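Local coordinates for protein FAD-binding oxidoreductase (Gulosibacter chungangensis, PDB 7PBG) that oxidises 4-ethylphenol, probably dehydrogenating it to 4-vinylphenol, with the help of a covalently bound FAD cofactor, at residues R279-D284 with Q307-E312; E354-R359 with E366-R371. All blocks are in the same frame, centred on the assembly; numbering follows the deposited sequence.

Contact 1: R279-D284 with Q307-E312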
loop_
_atom_site.group_PDB
_atom_site.type_symbol
_atom_site.label_atom_id
_atom_site.label_comp_id
_atom_site.label_asym_id
_atom_site.label_seq_id
_atom_site.Cartn_x
_atom_site.Cartn_y
_atom_site.Cartn_z
ATOM N N ARG A 279 10.798 4.210 -24.484
ATOM C CA ARG A 279 11.906 5.195 -24.460
ATOM C C ARG A 279 12.143 5.775 -25.840
ATOM O O ARG A 279 11.877 5.132 -26.883
ATOM C CB ARG A 279 13.193 4.619 -23.887
ATOM C CG ARG A 279 13.645 3.318 -24.470
ATOM C CD ARG A 279 14.998 3.027 -23.814
ATOM N NE ARG A 279 15.124 3.060 -22.355
ATOM C CZ ARG A 279 16.241 2.672 -21.704
ATOM N NH1 ARG A 279 17.320 2.285 -22.381
ATOM N NH2 ARG A 279 16.297 2.710 -20.383
ATOM N N ASN A 280 12.734 6.957 -25.830
ATOM C CA ASN A 280 13.149 7.592 -27.096
ATOM C C ASN A 280 14.489 7.015 -27.543
ATOM O O ASN A 280 15.221 6.408 -26.743
ATOM C CB ASN A 280 13.127 9.101 -27.014
ATOM C CG ASN A 280 14.169 9.750 -26.136
ATOM O OD1 ASN A 280 14.788 9.122 -25.280
ATOM N ND2 ASN A 280 14.322 11.046 -26.329
ATOM N N VAL A 281 14.819 7.263 -28.810
ATOM C CA VAL A 281 16.073 6.700 -29.393
ATOM C C VAL A 281 17.275 7.233 -28.622
ATOM O O VAL A 281 18.272 6.459 -28.388
ATOM C CB VAL A 281 16.176 6.949 -30.905
ATOM C CG1 VAL A 281 16.256 8.402 -31.280
ATOM C CG2 VAL A 281 17.366 6.186 -31.468
ATOM N N THR A 282 17.242 8.462 -28.151
ATOM C CA THR A 282 18.435 9.002 -27.467
ATOM C C THR A 282 18.757 8.169 -26.222
ATOM O O THR A 282 19.976 7.933 -25.942
ATOM C CB THR A 282 18.227 10.469 -27.094
ATOM O OG1 THR A 282 17.800 11.125 -28.286
ATOM C CG2 THR A 282 19.505 11.110 -26.603
ATOM N N PHE A 283 17.734 7.732 -25.484
ATOM C CA PHE A 283 17.961 6.987 -24.227
ATOM C C PHE A 283 18.642 5.679 -24.603
ATOM O O PHE A 283 19.695 5.324 -24.056
ATOM C CB PHE A 283 16.635 6.866 -23.482
ATOM C CG PHE A 283 16.747 6.543 -22.018
ATOM C CD1 PHE A 283 15.704 6.872 -21.183
ATOM C CD2 PHE A 283 17.875 5.946 -21.484
ATOM C CE1 PHE A 283 15.775 6.585 -19.835
ATOM C CE2 PHE A 283 17.958 5.676 -20.124
ATOM C CZ PHE A 283 16.880 5.937 -19.314
ATOM N N ASP A 284 18.083 4.964 -25.588
ATOM C CA ASP A 284 18.700 3.675 -25.971
ATOM C C ASP A 284 20.110 3.924 -26.490
ATOM O O ASP A 284 21.027 3.161 -26.139
ATOM C CB ASP A 284 17.864 2.904 -26.997
ATOM C CG ASP A 284 16.991 1.784 -26.427
ATOM O OD1 ASP A 284 16.944 1.589 -25.164
ATOM O OD2 ASP A 284 16.380 1.085 -27.271
ATOM N N GLN A 307 17.993 10.338 -36.374
ATOM C CA GLN A 307 17.694 9.393 -37.466
ATOM C C GLN A 307 18.913 8.488 -37.648
ATOM O O GLN A 307 18.741 7.305 -37.906
ATOM C CB GLN A 307 17.298 10.102 -38.753
ATOM C CG GLN A 307 16.658 9.141 -39.734
ATOM C CD GLN A 307 15.350 8.571 -39.220
ATOM O OE1 GLN A 307 14.446 9.321 -38.833
ATOM N NE2 GLN A 307 15.238 7.254 -39.199
ATOM N N ARG A 308 20.107 9.034 -37.593
ATOM C CA ARG A 308 21.330 8.185 -37.672
ATOM C C ARG A 308 21.292 7.119 -36.562
ATOM O O ARG A 308 21.600 5.934 -36.810
ATOM C CB ARG A 308 22.629 8.997 -37.584
ATOM C CG ARG A 308 22.894 9.865 -38.799
ATOM C CD ARG A 308 24.315 10.395 -38.748
ATOM N NE ARG A 308 24.483 11.569 -37.920
ATOM C CZ ARG A 308 24.162 12.805 -38.251
ATOM N NH1 ARG A 308 23.642 13.040 -39.447
ATOM N NH2 ARG A 308 24.397 13.813 -37.404
ATOM N N MET A 309 20.936 7.490 -35.330
ATOM C CA MET A 309 20.772 6.535 -34.209
ATOM C C MET A 309 19.759 5.450 -34.610
ATOM O O MET A 309 20.069 4.258 -34.463
ATOM C CB MET A 309 20.316 7.232 -32.937
ATOM C CG MET A 309 21.246 8.307 -32.473
ATOM S SD MET A 309 20.503 9.172 -31.091
ATOM C CE MET A 309 21.469 10.679 -31.037
ATOM N N VAL A 310 18.571 5.865 -35.062
ATOM C CA VAL A 310 17.510 4.904 -35.439
ATOM C C VAL A 310 18.079 3.940 -36.468
ATOM O O VAL A 310 17.856 2.723 -36.317
ATOM C CB VAL A 310 16.227 5.586 -35.958
ATOM C CG1 VAL A 310 15.292 4.546 -36.535
ATOM C CG2 VAL A 310 15.623 6.401 -34.841
ATOM N N ASP A 311 18.695 4.463 -37.524
ATOM C CA ASP A 311 19.004 3.645 -38.724
ATOM C C ASP A 311 20.181 2.732 -38.425
ATOM O O ASP A 311 20.157 1.577 -38.796
ATOM C CB ASP A 311 19.356 4.519 -39.927
ATOM C CG ASP A 311 18.196 5.378 -40.402
ATOM O OD1 ASP A 311 17.033 5.042 -40.040
ATOM O OD2 ASP A 311 18.451 6.339 -41.171
ATOM N N GLU A 312 21.153 3.227 -37.719
ATOM C CA GLU A 312 22.426 2.481 -37.528
ATOM C C GLU A 312 22.274 1.496 -36.374
ATOM O O GLU A 312 22.832 0.442 -36.444
ATOM C CB GLU A 312 23.576 3.479 -37.378
ATOM C CG GLU A 312 23.810 4.257 -38.659
ATOM C CD GLU A 312 24.895 5.309 -38.555
ATOM O OE1 GLU A 312 24.841 6.257 -39.344
ATOM O OE2 GLU A 312 25.732 5.205 -37.607
#
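Val281 meets helix 303-313 chiefly through CG2, which comes to 3.5 Å from Met309 CB, closer than usual for two carbons, and to 3.8 Å from Val310 CG2. With CG1 between the backbone N and the carbonyl carbon (chi1 64°), CG2 stands anti to N and faces the helix; CG1 lies beside it, nearer to Val310 than to Met309. The two valine side chains cross at about a right angle, and only the CG2 branch of Val310 takes part. In Met309, CG is beside the backbone N (chi1 -58°) and the chain runs on extended, bringing SD to 4.2 Å from Thr282 CA. No hydrogen bond spans the two segments. The contact belongs to the substrate-side domain of a flavoprotein of the PCMH type, built round a large antiparallel sheet: strand 277-280 turns directly into helix 281-288, and helix 303-313 packs against its first turn. Asn280 is the N-cap of that turn. Its OD1 accepts from Phe283 N at 3.3 Å, the donor standing 51° out of the carbonyl plane, and also from Ala429 N, so the side chain ties the helix start to strand 426-433. On the part of the turn remote from helix 303-313, Phe283 CD2 lies 3.6 Å above the plane of the Arg279 guanidinium, over its centre, while on the ring face Arg279 NH2 is displaced toward the rim. At the outer side of helix 303-313, Gln307 NE2 donates to Asp311 OD1 of the next turn (3.0 Å), while Gln307 OE1 is bonded to His317.

Contact 2: E354-R359 with E366-R371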
loop_
_atom_site.group_PDB
_atom_site.type_symbol
_atom_site.label_atom_id
_atom_site.label_comp_id
_atom_site.label_asym_id
_atom_site.label_seq_id
_atom_site.Cartn_x
_atom_site.Cartn_y
_atom_site.Cartn_z
ATOM N N GLU A 354 14.174 -14.154 -28.294
ATOM C CA GLU A 354 14.468 -15.348 -29.121
ATOM C C GLU A 354 14.748 -14.956 -30.577
ATOM O O GLU A 354 15.600 -15.576 -31.163
ATOM C CB GLU A 354 13.361 -16.398 -29.049
ATOM C CG GLU A 354 13.207 -16.995 -27.693
ATOM C CD GLU A 354 11.989 -17.891 -27.500
ATOM O OE1 GLU A 354 11.008 -17.756 -28.237
ATOM O OE2 GLU A 354 11.989 -18.627 -26.534
ATOM N N THR A 355 14.005 -14.028 -31.179
ATOM C CA THR A 355 14.220 -13.606 -32.588
ATOM C C THR A 355 15.376 -12.606 -32.694
ATOM O O THR A 355 15.965 -12.507 -33.760
ATOM C CB THR A 355 12.939 -13.066 -33.215
ATOM O OG1 THR A 355 12.649 -11.793 -32.623
ATOM C CG2 THR A 355 11.775 -14.018 -33.067
ATOM N N LEU A 356 15.710 -11.925 -31.613
ATOM C CA LEU A 356 16.825 -10.973 -31.568
ATOM C C LEU A 356 17.654 -11.358 -30.352
ATOM O O LEU A 356 17.728 -10.631 -29.356
ATOM C CB LEU A 356 16.282 -9.555 -31.433
ATOM C CG LEU A 356 17.339 -8.466 -31.507
ATOM C CD1 LEU A 356 17.833 -8.300 -32.933
ATOM C CD2 LEU A 356 16.770 -7.175 -30.974
ATOM N N PRO A 357 18.332 -12.523 -30.406
ATOM C CA PRO A 357 19.149 -12.969 -29.281
ATOM C C PRO A 357 20.415 -12.114 -29.190
ATOM O O PRO A 357 20.808 -11.478 -30.171
ATOM C CB PRO A 357 19.486 -14.429 -29.636
ATOM C CG PRO A 357 19.542 -14.360 -31.130
ATOM C CD PRO A 357 18.429 -13.421 -31.555
ATOM N N LEU A 358 21.069 -12.151 -28.033
ATOM C CA LEU A 358 22.300 -11.362 -27.805
ATOM C C LEU A 358 23.400 -11.827 -28.757
ATOM O O LEU A 358 23.713 -13.032 -28.767
ATOM C CB LEU A 358 22.762 -11.474 -26.360
ATOM C CG LEU A 358 24.026 -10.691 -26.042
ATOM C CD1 LEU A 358 23.743 -9.209 -26.175
ATOM C CD2 LEU A 358 24.535 -11.040 -24.658
ATOM N N ARG A 359 23.929 -10.890 -29.542
ATOM C CA ARG A 359 25.011 -11.163 -30.509
ATOM C C ARG A 359 26.013 -10.025 -30.437
ATOM O O ARG A 359 25.614 -8.847 -30.365
ATOM C CB ARG A 359 24.446 -11.302 -31.920
ATOM C CG ARG A 359 23.553 -12.518 -32.092
ATOM C CD ARG A 359 24.338 -13.824 -32.042
ATOM N NE ARG A 359 23.509 -15.014 -32.266
ATOM C CZ ARG A 359 22.927 -15.745 -31.312
ATOM N NH1 ARG A 359 23.062 -15.428 -30.031
ATOM N NH2 ARG A 359 22.209 -16.805 -31.646
ATOM N N GLU A 366 21.761 -6.005 -27.684
ATOM C CA GLU A 366 22.352 -5.690 -26.376
ATOM C C GLU A 366 21.321 -4.919 -25.576
ATOM O O GLU A 366 21.157 -5.172 -24.346
ATOM C CB GLU A 366 23.626 -4.893 -26.625
ATOM C CG GLU A 366 24.442 -4.590 -25.386
ATOM C CD GLU A 366 25.561 -3.591 -25.633
ATOM O OE1 GLU A 366 26.006 -3.510 -26.850
ATOM O OE2 GLU A 366 25.957 -2.839 -24.640
ATOM N N LEU A 367 20.646 -3.999 -26.248
ATOM C CA LEU A 367 19.617 -3.172 -25.564
ATOM C C LEU A 367 18.466 -4.037 -25.100
ATOM O O LEU A 367 18.060 -3.959 -23.918
ATOM C CB LEU A 367 19.154 -2.092 -26.517
ATOM C CG LEU A 367 20.152 -0.962 -26.736
ATOM C CD1 LEU A 367 19.742 -0.144 -27.951
ATOM C CD2 LEU A 367 20.274 -0.083 -25.494
ATOM N N LEU A 368 18.006 -4.957 -25.946
ATOM C CA LEU A 368 16.901 -5.823 -25.519
ATOM C C LEU A 368 17.397 -6.722 -24.398
ATOM O O LEU A 368 16.647 -7.049 -23.471
ATOM C CB LEU A 368 16.382 -6.616 -26.734
ATOM C CG LEU A 368 15.358 -7.692 -26.421
ATOM C CD1 LEU A 368 14.125 -7.136 -25.723
ATOM C CD2 LEU A 368 14.957 -8.377 -27.700
ATOM N N ASN A 369 18.613 -7.264 -24.535
ATOM C CA ASN A 369 19.142 -8.177 -23.523
ATOM C C ASN A 369 19.218 -7.489 -22.149
ATOM O O ASN A 369 18.876 -8.125 -21.184
ATOM C CB ASN A 369 20.495 -8.739 -23.940
ATOM C CG ASN A 369 21.007 -9.748 -22.924
ATOM O OD1 ASN A 369 20.422 -10.822 -22.761
ATOM N ND2 ASN A 369 21.994 -9.351 -22.137
ATOM N N ALA A 370 19.621 -6.223 -22.094
ATOM C CA ALA A 370 19.734 -5.468 -20.845
ATOM C C ALA A 370 18.345 -5.372 -20.188
ATOM O O ALA A 370 18.222 -5.559 -18.941
ATOM C CB ALA A 370 20.330 -4.122 -21.145
ATOM N N ARG A 371 17.303 -5.122 -20.977
ATOM C CA ARG A 371 15.944 -5.019 -20.414
ATOM C C ARG A 371 15.430 -6.390 -20.019
ATOM O O ARG A 371 14.735 -6.504 -18.982
ATOM C CB ARG A 371 14.991 -4.333 -21.392
ATOM C CG ARG A 371 15.442 -2.947 -21.828
ATOM C CD ARG A 371 15.915 -2.049 -20.723
ATOM N NE ARG A 371 14.965 -1.819 -19.640
ATOM C CZ ARG A 371 15.125 -0.902 -18.688
ATOM N NH1 ARG A 371 14.175 -0.690 -17.793
ATOM N NH2 ARG A 371 16.220 -0.157 -18.689
#
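Leu356 and Leu358 reach from the loop 354-359 to one flank of helix 363-375, the helix that follows this loop in the FAD-linked oxidase C-terminal domain; the chain thus folds back on itself within a few residues. Van der Waals packing, with no hydrogen bond across, makes up the contact. Its one purely apolar pair is Leu356 CD2 with Leu368 CD2 at 3.9 Å, the two side chains crossing at a slant, and Tyr248 and Ala246 of strand 241-249 adjoin this pair. Leu358 divides its branches: CD1 rests 3.8 Å from Glu366 CA on the helix backbone, and CD2 lies 4.0 Å from Asn369 ND2. CG of Leu358 anti to the backbone N (chi1 180°) directs both methyls toward the helix, where the side chain slants across that of Asn369.

The polar ends find partners outside the leucine contacts. Glu366 OE2 is hydrogen-bonded to His382 NE2, and Asn369 ND2 makes a weak bond to Glu373 one turn further along the helix. Arg371 forms a salt bridge with Glu152 and a cation-pi contact with Tyr169, both FAD-binding residues. Within the loop, Arg359 folds back: its guanidinium places one face over Pro357 CG, and NH1 donates to Leu358 O at 2.8 Å.

Overall arrangement
The touching residues of contact 1 are all buried, whereas contact 2 lies at the surface, with Leu358 exposed and Leu368 buried. The first joins two helices, the second a loop to the helix that follows it; both are van der Waals contacts without a hydrogen bond across, contact 1 mainly between valines and a methionine, contact 2 partly against an amide. They share no helix, yet their elements touch: Leu367 of helix 363-375 packs on helix 281-288, with CD2 3.4 Å from Asp284 O, and segments 279-284 and 366-371 both reach Tyr321 of strand 318-326. Arg279 makes a long, weak ion pair to the same Glu152 that Arg371 holds. The centres are about 16 Å apart.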